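Local coordinates for Alr1585 protein (Nostoc sp., PDB 5C2I) that binds a protoporphyrin IX haem and, as a dye-decolorizing (DyP-type) peroxidase, probably uses hydrogen peroxide to oxidise dyes and other substrates, at residues 65-76 and 90-98; 6-15 and 229-237. The protein carries 1 engineered substitution. All coordinates share one frame; numbering follows the deposited sequence.

Contact 1. Residues 65-76 and 90-98; sequences FAQTYITSAKKQ and GDVFANFFL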
loop_
_atom_site.group_PDB
_atom_site.type_symbol
_atom_site.label_atom_id
_atom_site.label_comp_id
_atom_site.label_asym_id
_atom_site.label_seq_id
_atom_site.Cartn_x
_atom_site.Cartn_y
_atom_site.Cartn_z
ATOM N N PHE A 65 20.734 13.568 -30.273
ATOM C CA PHE A 65 20.387 13.399 -28.860
ATOM C C PHE A 65 20.191 14.721 -28.135
ATOM O O PHE A 65 19.234 14.881 -27.368
ATOM C CB PHE A 65 21.450 12.571 -28.136
ATOM C CG PHE A 65 21.056 12.200 -26.739
ATOM C CD1 PHE A 65 20.146 11.176 -26.518
ATOM C CD2 PHE A 65 21.596 12.834 -25.671
ATOM C CE1 PHE A 65 19.754 10.829 -25.218
ATOM C CE2 PHE A 65 21.252 12.461 -24.369
ATOM C CZ PHE A 65 20.293 11.474 -24.148
ATOM N N ALA A 66 21.040 15.689 -28.419
ATOM C CA ALA A 66 20.879 17.016 -27.878
ATOM C C ALA A 66 19.633 17.724 -28.394
ATOM O O ALA A 66 18.968 18.406 -27.622
ATOM C CB ALA A 66 22.116 17.848 -28.183
ATOM N N GLN A 67 19.292 17.521 -29.671
ATOM C CA GLN A 67 18.089 18.157 -30.214
ATOM C C GLN A 67 16.835 17.541 -29.629
ATOM O O GLN A 67 15.856 18.235 -29.393
ATOM C CB GLN A 67 18.045 18.041 -31.740
ATOM C CG GLN A 67 19.067 18.922 -32.429
ATOM C CD GLN A 67 19.291 18.554 -33.888
ATOM O OE1 GLN A 67 18.964 17.445 -34.345
ATOM N NE2 GLN A 67 19.880 19.490 -34.633
ATOM N N THR A 68 16.834 16.221 -29.438
ATOM C CA THR A 68 15.611 15.492 -29.105
ATOM C C THR A 68 15.373 15.328 -27.613
ATOM O O THR A 68 14.225 15.406 -27.151
ATOM C CB THR A 68 15.618 14.109 -29.770
ATOM O OG1 THR A 68 15.788 14.296 -31.179
ATOM C CG2 THR A 68 14.297 13.394 -29.577
ATOM N N TYR A 69 16.436 15.050 -26.855
ATOM C CA TYR A 69 16.265 14.594 -25.475
ATOM C C TYR A 69 16.818 15.478 -24.373
ATOM O O TYR A 69 16.251 15.498 -23.284
ATOM C CB TYR A 69 16.907 13.199 -25.316
ATOM C CG TYR A 69 16.105 12.136 -26.040
ATOM C CD1 TYR A 69 14.944 11.643 -25.493
ATOM C CD2 TYR A 69 16.528 11.618 -27.256
ATOM C CE1 TYR A 69 14.182 10.671 -26.161
ATOM C CE2 TYR A 69 15.809 10.629 -27.909
ATOM C CZ TYR A 69 14.637 10.160 -27.352
ATOM O OH TYR A 69 13.910 9.191 -27.997
ATOM N N ILE A 70 17.961 16.117 -24.592
ATOM C CA ILE A 70 18.645 16.764 -23.460
ATOM C C ILE A 70 17.730 17.830 -22.859
ATOM O O ILE A 70 17.147 18.658 -23.567
ATOM C CB ILE A 70 20.026 17.330 -23.842
ATOM C CG1 ILE A 70 20.977 16.158 -24.186
ATOM C CG2 ILE A 70 20.603 18.123 -22.690
ATOM C CD1 ILE A 70 22.353 16.567 -24.636
ATOM N N THR A 71 17.685 17.839 -21.542
ATOM C CA THR A 71 16.855 18.748 -20.777
ATOM C C THR A 71 17.681 19.942 -20.333
ATOM O O THR A 71 18.632 19.772 -19.593
ATOM C CB THR A 71 16.314 18.027 -19.533
ATOM O OG1 THR A 71 15.717 16.785 -19.910
ATOM C CG2 THR A 71 15.257 18.874 -18.812
ATOM N N SER A 72 17.265 21.150 -20.718
ATOM C CA SER A 72 17.880 22.353 -20.166
ATOM C C SER A 72 17.359 22.639 -18.738
ATOM O O SER A 72 16.315 22.138 -18.327
ATOM C CB SER A 72 17.594 23.538 -21.067
ATOM O OG SER A 72 16.227 23.877 -21.022
ATOM N N ALA A 73 18.035 23.541 -18.035
ATOM C CA ALA A 73 17.529 24.009 -16.752
ATOM C C ALA A 73 16.160 24.695 -16.886
ATOM O O ALA A 73 15.278 24.503 -16.051
ATOM C CB ALA A 73 18.537 24.931 -16.106
ATOM N N LYS A 74 15.968 25.448 -17.961
ATOM C CA LYS A 74 14.685 26.062 -18.229
ATOM C C LYS A 74 13.597 25.026 -18.462
ATOM O O LYS A 74 12.518 25.126 -17.878
ATOM C CB LYS A 74 14.786 27.038 -19.427
ATOM C CG LYS A 74 13.479 27.695 -19.924
ATOM C CD LYS A 74 13.586 28.218 -21.373
ATOM C CE LYS A 74 12.369 29.134 -21.730
ATOM N NZ LYS A 74 11.133 28.307 -21.890
ATOM N N LYS A 75 13.864 24.044 -19.294
ATOM C CA LYS A 75 12.895 22.974 -19.567
ATOM C C LYS A 75 12.572 22.201 -18.283
ATOM O O LYS A 75 11.410 21.916 -18.025
ATOM C CB LYS A 75 13.396 22.027 -20.661
ATOM C CG LYS A 75 12.428 20.908 -21.013
ATOM C CD LYS A 75 11.216 21.452 -21.753
ATOM C CE LYS A 75 10.176 20.343 -21.979
ATOM N NZ LYS A 75 8.950 20.807 -22.654
ATOM N N GLN A 76 13.593 21.888 -17.501
ATOM C CA GLN A 76 13.399 21.190 -16.226
ATOM C C GLN A 76 12.425 21.971 -15.309
ATOM O O GLN A 76 11.453 21.392 -14.800
ATOM C CB GLN A 76 14.719 21.014 -15.521
ATOM C CG GLN A 76 14.620 20.288 -14.206
ATOM C CD GLN A 76 15.912 20.257 -13.452
ATOM O OE1 GLN A 76 16.983 20.460 -14.038
ATOM N NE2 GLN A 76 15.846 19.929 -12.145
ATOM N N GLY A 90 6.046 15.437 -17.589
ATOM C CA GLY A 90 6.818 15.882 -18.733
ATOM C C GLY A 90 7.505 14.749 -19.473
ATOM O O GLY A 90 7.255 13.571 -19.228
ATOM N N ASP A 91 8.348 15.134 -20.411
ATOM C CA ASP A 91 9.214 14.195 -21.113
ATOM C C ASP A 91 10.160 13.540 -20.104
ATOM O O ASP A 91 10.322 14.027 -18.971
ATOM C CB ASP A 91 10.076 14.951 -22.129
ATOM C CG ASP A 91 9.275 15.604 -23.247
ATOM O OD1 ASP A 91 8.161 15.142 -23.567
ATOM O OD2 ASP A 91 9.779 16.600 -23.805
ATOM N N VAL A 92 10.832 12.464 -20.523
ATOM C CA VAL A 92 11.966 11.969 -19.762
ATOM C C VAL A 92 12.961 13.078 -19.561
ATOM O O VAL A 92 13.064 14.014 -20.366
ATOM C CB VAL A 92 12.736 10.770 -20.426
ATOM C CG1 VAL A 92 11.890 9.526 -20.412
ATOM C CG2 VAL A 92 13.202 11.075 -21.817
ATOM N N PHE A 93 13.723 12.959 -18.498
ATOM C CA PHE A 93 14.826 13.857 -18.230
ATOM C C PHE A 93 16.096 13.273 -18.833
ATOM O O PHE A 93 16.336 12.063 -18.724
ATOM C CB PHE A 93 15.024 14.023 -16.707
ATOM C CG PHE A 93 16.133 14.966 -16.367
ATOM C CD1 PHE A 93 17.459 14.508 -16.325
ATOM C CD2 PHE A 93 15.890 16.328 -16.296
ATOM C CE1 PHE A 93 18.500 15.405 -16.203
ATOM C CE2 PHE A 93 16.932 17.223 -16.082
ATOM C CZ PHE A 93 18.228 16.752 -16.026
ATOM N N ALA A 94 16.939 14.102 -19.447
ATOM C CA ALA A 94 18.225 13.583 -19.969
ATOM C C ALA A 94 19.390 14.564 -19.805
ATOM O O ALA A 94 19.244 15.776 -20.082
ATOM C CB ALA A 94 18.076 13.173 -21.429
ATOM N N ASN A 95 20.552 14.011 -19.460
ATOM C CA ASN A 95 21.823 14.711 -19.462
ATOM C C ASN A 95 22.771 13.974 -20.415
ATOM O O ASN A 95 22.633 12.760 -20.666
ATOM C CB ASN A 95 22.527 14.664 -18.103
ATOM C CG ASN A 95 22.026 15.634 -17.067
ATOM O OD1 ASN A 95 21.847 15.254 -15.903
ATOM N ND2 ASN A 95 21.879 16.914 -17.430
ATOM N N PHE A 96 23.776 14.689 -20.882
ATOM C CA PHE A 96 24.883 14.086 -21.627
ATOM C C PHE A 96 26.201 14.683 -21.133
ATOM O O PHE A 96 26.350 15.919 -21.082
ATOM C CB PHE A 96 24.717 14.340 -23.118
ATOM C CG PHE A 96 25.788 13.710 -23.977
ATOM C CD1 PHE A 96 25.723 12.378 -24.303
ATOM C CD2 PHE A 96 26.871 14.451 -24.427
ATOM C CE1 PHE A 96 26.739 11.775 -25.033
ATOM C CE2 PHE A 96 27.864 13.874 -25.200
ATOM C CZ PHE A 96 27.787 12.532 -25.508
ATOM N N PHE A 97 27.148 13.816 -20.798
ATOM C CA PHE A 97 28.465 14.235 -20.290
ATOM C C PHE A 97 29.606 13.673 -21.127
ATOM O O PHE A 97 29.513 12.536 -21.622
ATOM C CB PHE A 97 28.644 13.774 -18.851
ATOM C CG PHE A 97 27.482 14.074 -17.923
ATOM C CD1 PHE A 97 27.369 15.275 -17.290
ATOM C CD2 PHE A 97 26.509 13.102 -17.665
ATOM C CE1 PHE A 97 26.292 15.528 -16.442
ATOM C CE2 PHE A 97 25.477 13.325 -16.796
ATOM C CZ PHE A 97 25.349 14.550 -16.181
ATOM N N LEU A 98 30.679 14.443 -21.260
ATOM C CA LEU A 98 31.908 14.009 -21.940
ATOM C C LEU A 98 33.072 13.951 -20.984
ATOM O O LEU A 98 33.251 14.848 -20.159
ATOM C CB LEU A 98 32.272 14.954 -23.107
ATOM C CG LEU A 98 31.335 14.876 -24.316
ATOM C CD1 LEU A 98 31.530 16.080 -25.214
ATOM C CD2 LEU A 98 31.546 13.584 -25.080
HETATM O O HOH W 1 13.817 14.478 -23.083
HETATM O O HOH W 2 12.968 16.696 -20.597
HETATM O O HOH W 3 7.537 18.044 -21.112
#
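T71 meets F93 and A94 where the linker between helices 55-68 and 73-86 crosses strand 93-98, an outermost strand, within this chain, of the antiparallel sheet in the ferredoxin-like DyP domain. T71 and A94 grip each other twice. T71 N donates to A94 O over 3.0 Å, in the carbonyl plane and almost straight at 175°. A94 N returns a bond to T71 OG1, also 3.0 Å long. OG1 can accept it because it lies beside the backbone N of T71 (chi1 -51°). The same torsion leaves T71 crossing F93 at about a right angle, with OG1 over one face of the ring. T71 CG2 touches F93 CE2 at 3.6 Å. Q76 approaches F93 obliquely, its amide plane nearly perpendicular to the ring, while its amide is bound to N33 and K36.

Upstream, F65 swings its ring towards the strand. Its edge meets F96 CB and N95 O, and Y69 CB lies over one of its faces. I70 CD1 closes on F96 CB at 3.6 Å. A94 CB touches both F65 CZ and Y69 CB. Y69 turns a ring edge to V92 CG2, its CD1 4.1 Å away. Water 2 adds a polar link beside T71: it is hydrogen-bonded to V92 O at 2.7 Å and to T71 OG1 at 2.8 Å.

Contact 2. Residues 6-15 and 229-237; sequences DLKNLPEDGI and DPKAPLDSI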
loop_
_atom_site.group_PDB
_atom_site.type_symbol
_atom_site.label_atom_id
_atom_site.label_comp_id
_atom_site.label_asym_id
_atom_site.label_seq_id
_atom_site.Cartn_x
_atom_site.Cartn_y
_atom_site.Cartn_z
ATOM N N ASP A 6 27.860 38.978 -11.478
ATOM C CA ASP A 6 26.632 38.175 -11.540
ATOM C C ASP A 6 26.921 36.712 -11.191
ATOM O O ASP A 6 26.043 35.987 -10.693
ATOM C CB ASP A 6 26.013 38.214 -12.932
ATOM C CG ASP A 6 25.588 39.606 -13.358
ATOM O OD1 ASP A 6 24.934 40.293 -12.560
ATOM O OD2 ASP A 6 25.893 39.975 -14.503
ATOM N N LEU A 7 28.136 36.274 -11.486
ATOM C CA LEU A 7 28.491 34.881 -11.262
ATOM C C LEU A 7 29.025 34.650 -9.848
ATOM O O LEU A 7 28.926 33.537 -9.330
ATOM C CB LEU A 7 29.553 34.455 -12.259
ATOM C CG LEU A 7 29.131 34.200 -13.692
ATOM C CD1 LEU A 7 30.385 33.781 -14.432
ATOM C CD2 LEU A 7 28.053 33.153 -13.846
ATOM N N LYS A 8 29.593 35.684 -9.238
ATOM C CA LYS A 8 30.140 35.591 -7.888
ATOM C C LYS A 8 29.122 35.852 -6.798
ATOM O O LYS A 8 29.428 35.636 -5.638
ATOM C CB LYS A 8 31.312 36.557 -7.714
ATOM C CG LYS A 8 32.572 36.072 -8.392
ATOM C CD LYS A 8 33.744 36.999 -8.170
ATOM C CE LYS A 8 34.922 36.672 -9.067
ATOM N NZ LYS A 8 35.814 35.648 -8.473
ATOM N N ASN A 9 27.937 36.343 -7.153
ATOM C CA ASN A 9 26.930 36.734 -6.161
ATOM C C ASN A 9 25.527 36.277 -6.518
ATOM O O ASN A 9 24.920 36.821 -7.448
ATOM C CB ASN A 9 26.847 38.262 -6.045
ATOM C CG ASN A 9 28.148 38.879 -5.600
ATOM O OD1 ASN A 9 28.481 38.829 -4.431
ATOM N ND2 ASN A 9 28.892 39.449 -6.532
ATOM N N LEU A 10 24.995 35.333 -5.769
ATOM C CA LEU A 10 23.641 34.843 -6.013
ATOM C C LEU A 10 22.651 35.917 -5.562
ATOM O O LEU A 10 22.843 36.521 -4.519
ATOM C CB LEU A 10 23.413 33.543 -5.241
ATOM C CG LEU A 10 22.216 32.692 -5.675
ATOM C CD1 LEU A 10 22.506 32.058 -7.050
ATOM C CD2 LEU A 10 21.898 31.645 -4.632
ATOM N N PRO A 11 21.585 36.143 -6.330
ATOM C CA PRO A 11 20.535 36.980 -5.762
ATOM C C PRO A 11 19.991 36.439 -4.404
ATOM O O PRO A 11 20.062 35.233 -4.111
ATOM C CB PRO A 11 19.437 36.961 -6.820
ATOM C CG PRO A 11 20.069 36.466 -8.068
ATOM C CD PRO A 11 21.215 35.588 -7.646
ATOM N N GLU A 12 19.458 37.349 -3.593
ATOM C CA GLU A 12 19.020 37.017 -2.246
ATOM C C GLU A 12 18.051 35.837 -2.186
ATOM O O GLU A 12 18.068 35.063 -1.249
ATOM C CB GLU A 12 18.357 38.258 -1.624
ATOM C CG GLU A 12 17.886 38.089 -0.195
ATOM C CD GLU A 12 19.022 37.768 0.764
ATOM O OE1 GLU A 12 20.220 38.005 0.444
ATOM O OE2 GLU A 12 18.697 37.314 1.877
ATOM N N ASP A 13 17.162 35.733 -3.168
ATOM C CA ASP A 13 16.183 34.634 -3.202
ATOM C C ASP A 13 16.537 33.562 -4.200
ATOM O O ASP A 13 15.703 32.688 -4.501
ATOM C CB ASP A 13 14.764 35.157 -3.506
ATOM C CG ASP A 13 14.228 35.977 -2.395
ATOM O OD1 ASP A 13 14.681 35.834 -1.260
ATOM O OD2 ASP A 13 13.373 36.818 -2.672
ATOM N N GLY A 14 17.769 33.590 -4.692
ATOM C CA GLY A 14 18.177 32.617 -5.703
ATOM C C GLY A 14 17.708 33.025 -7.088
ATOM O O GLY A 14 17.099 34.082 -7.261
ATOM N N ILE A 15 17.992 32.197 -8.066
ATOM C CA ILE A 15 17.609 32.448 -9.456
ATOM C C ILE A 15 16.133 32.035 -9.616
ATOM O O ILE A 15 15.762 30.897 -9.348
ATOM C CB ILE A 15 18.514 31.658 -10.472
ATOM C CG1 ILE A 15 20.062 31.801 -10.256
ATOM C CG2 ILE A 15 18.004 31.900 -11.887
ATOM C CD1 ILE A 15 20.616 33.180 -10.334
ATOM N N ASP A 229 23.933 29.714 6.120
ATOM C CA ASP A 229 23.450 30.136 4.801
ATOM C C ASP A 229 23.804 29.090 3.738
ATOM O O ASP A 229 24.957 28.982 3.344
ATOM C CB ASP A 229 24.077 31.490 4.452
ATOM C CG ASP A 229 23.601 32.049 3.116
ATOM O OD1 ASP A 229 22.781 31.389 2.422
ATOM O OD2 ASP A 229 24.043 33.174 2.789
ATOM N N PRO A 230 22.808 28.327 3.221
ATOM C CA PRO A 230 23.087 27.311 2.226
ATOM C C PRO A 230 23.215 27.805 0.769
ATOM O O PRO A 230 23.587 27.049 -0.111
ATOM C CB PRO A 230 21.849 26.428 2.303
ATOM C CG PRO A 230 20.764 27.415 2.538
ATOM C CD PRO A 230 21.362 28.397 3.540
ATOM N N LYS A 231 22.931 29.066 0.519
ATOM C CA LYS A 231 23.107 29.611 -0.803
ATOM C C LYS A 231 24.559 29.559 -1.234
ATOM O O LYS A 231 25.474 29.584 -0.414
ATOM C CB LYS A 231 22.642 31.075 -0.853
ATOM C CG LYS A 231 21.137 31.203 -0.677
ATOM C CD LYS A 231 20.600 32.618 -0.864
ATOM C CE LYS A 231 20.861 33.732 0.099
ATOM N NZ LYS A 231 21.087 33.318 1.478
ATOM N N ALA A 232 24.771 29.464 -2.528
ATOM C CA ALA A 232 26.123 29.481 -3.101
ATOM C C ALA A 232 26.119 30.277 -4.404
ATOM O O ALA A 232 25.084 30.346 -5.088
ATOM C CB ALA A 232 26.603 28.072 -3.367
ATOM N N PRO A 233 27.266 30.907 -4.746
ATOM C CA PRO A 233 27.323 31.672 -5.994
ATOM C C PRO A 233 27.375 30.728 -7.170
ATOM O O PRO A 233 27.876 29.603 -7.051
ATOM C CB PRO A 233 28.621 32.459 -5.858
ATOM C CG PRO A 233 29.470 31.639 -4.970
ATOM C CD PRO A 233 28.535 30.925 -4.023
ATOM N N LEU A 234 26.928 31.193 -8.319
ATOM C CA LEU A 234 26.966 30.387 -9.522
ATOM C C LEU A 234 28.359 29.912 -9.903
ATOM O O LEU A 234 28.482 28.827 -10.427
ATOM C CB LEU A 234 26.297 31.086 -10.710
ATOM C CG LEU A 234 24.766 31.205 -10.638
ATOM C CD1 LEU A 234 24.310 32.022 -11.842
ATOM C CD2 LEU A 234 24.097 29.860 -10.640
ATOM N N ASP A 235 29.379 30.699 -9.606
ATOM C CA ASP A 235 30.748 30.292 -9.943
ATOM C C ASP A 235 31.319 29.169 -9.081
ATOM O O ASP A 235 32.423 28.693 -9.357
ATOM C CB ASP A 235 31.698 31.492 -10.038
ATOM C CG ASP A 235 32.030 32.109 -8.726
ATOM O OD1 ASP A 235 31.578 31.687 -7.663
ATOM O OD2 ASP A 235 32.818 33.043 -8.753
ATOM N N SER A 236 30.548 28.699 -8.095
ATOM C CA SER A 236 30.915 27.520 -7.347
ATOM C C SER A 236 30.424 26.226 -8.021
ATOM O O SER A 236 30.768 25.125 -7.586
ATOM C CB SER A 236 30.422 27.574 -5.904
ATOM O OG SER A 236 29.013 27.372 -5.932
ATOM N N ILE A 237 29.675 26.358 -9.108
ATOM C CA ILE A 237 29.195 25.186 -9.816
ATOM C C ILE A 237 29.293 25.296 -11.358
ATOM O O ILE A 237 29.492 24.272 -12.023
ATOM C CB ILE A 237 27.744 24.841 -9.360
ATOM C CG1 ILE A 237 27.308 23.465 -9.805
ATOM C CG2 ILE A 237 26.719 25.894 -9.822
ATOM C CD1 ILE A 237 26.004 22.987 -9.182
HETATM O O HOH W 4 25.743 33.721 -8.575
#
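L7 O takes the one direct hydrogen bond between 6-15 and 229-237. The donor is D235 N, 2.9 Å away and tilted 25° from the carbonyl plane, at the 3-10 turn 234-236. Water 4 adds a bridge, accepting from L234 N and donating to D6 O.

Three apolar side chains meet L234. The L7 side chain crosses it at about a right angle, CD2 against CB. L10 CD1 approaches its CG, and I15 CD1 meets L234 CD1 tip to tip at 4.2 Å. Two carbons press on carbonyls: P233 CB on K8 O at 3.3 Å, and L10 CD2 on A232 O at 3.5 Å, a buried oxygen with no polar partner in the model.

Among the charges, K8 NZ and D235 OD2 form a long salt bridge of 4.0 Å. K231 runs its aliphatic chain past L10 CD2 and bends at chi3 (-70°) and chi4. Its NZ forms a salt bridge with D229 OD1 of its own segment at 2.7 Å. K231 N closes an Asx turn on that oxygen from the opposite face. A leucine in place of K231 would probably leave D229 without its charged mate and E12 O without the CE contact. K231 spends its charge within its own segment, so electrostatics probably add little across this largely apolar join.

In the fold
Contact 1 and contact 2 are separate sites, with centres 23 Å apart and nearest atoms about 8 Å apart. Along the chain, 6-15 comes first, then both segments of contact 1, and 229-237 last. Contact 1 is local: 65-76 and 90-98 are 14 residues apart and both lie in the DyP dimeric alpha+beta barrel domain. It sets the turn between helices 55-68 and 73-86 against strand 93-98 of the first sheet. Contact 2 spans 214 residues. It brings the N-terminal segment onto the loop between helix 212-221 and strand 239-240. The side chain of A232 is about 11 Å from the haem, so contact 2 holds the N-terminal segment near, but not against, the cofactor.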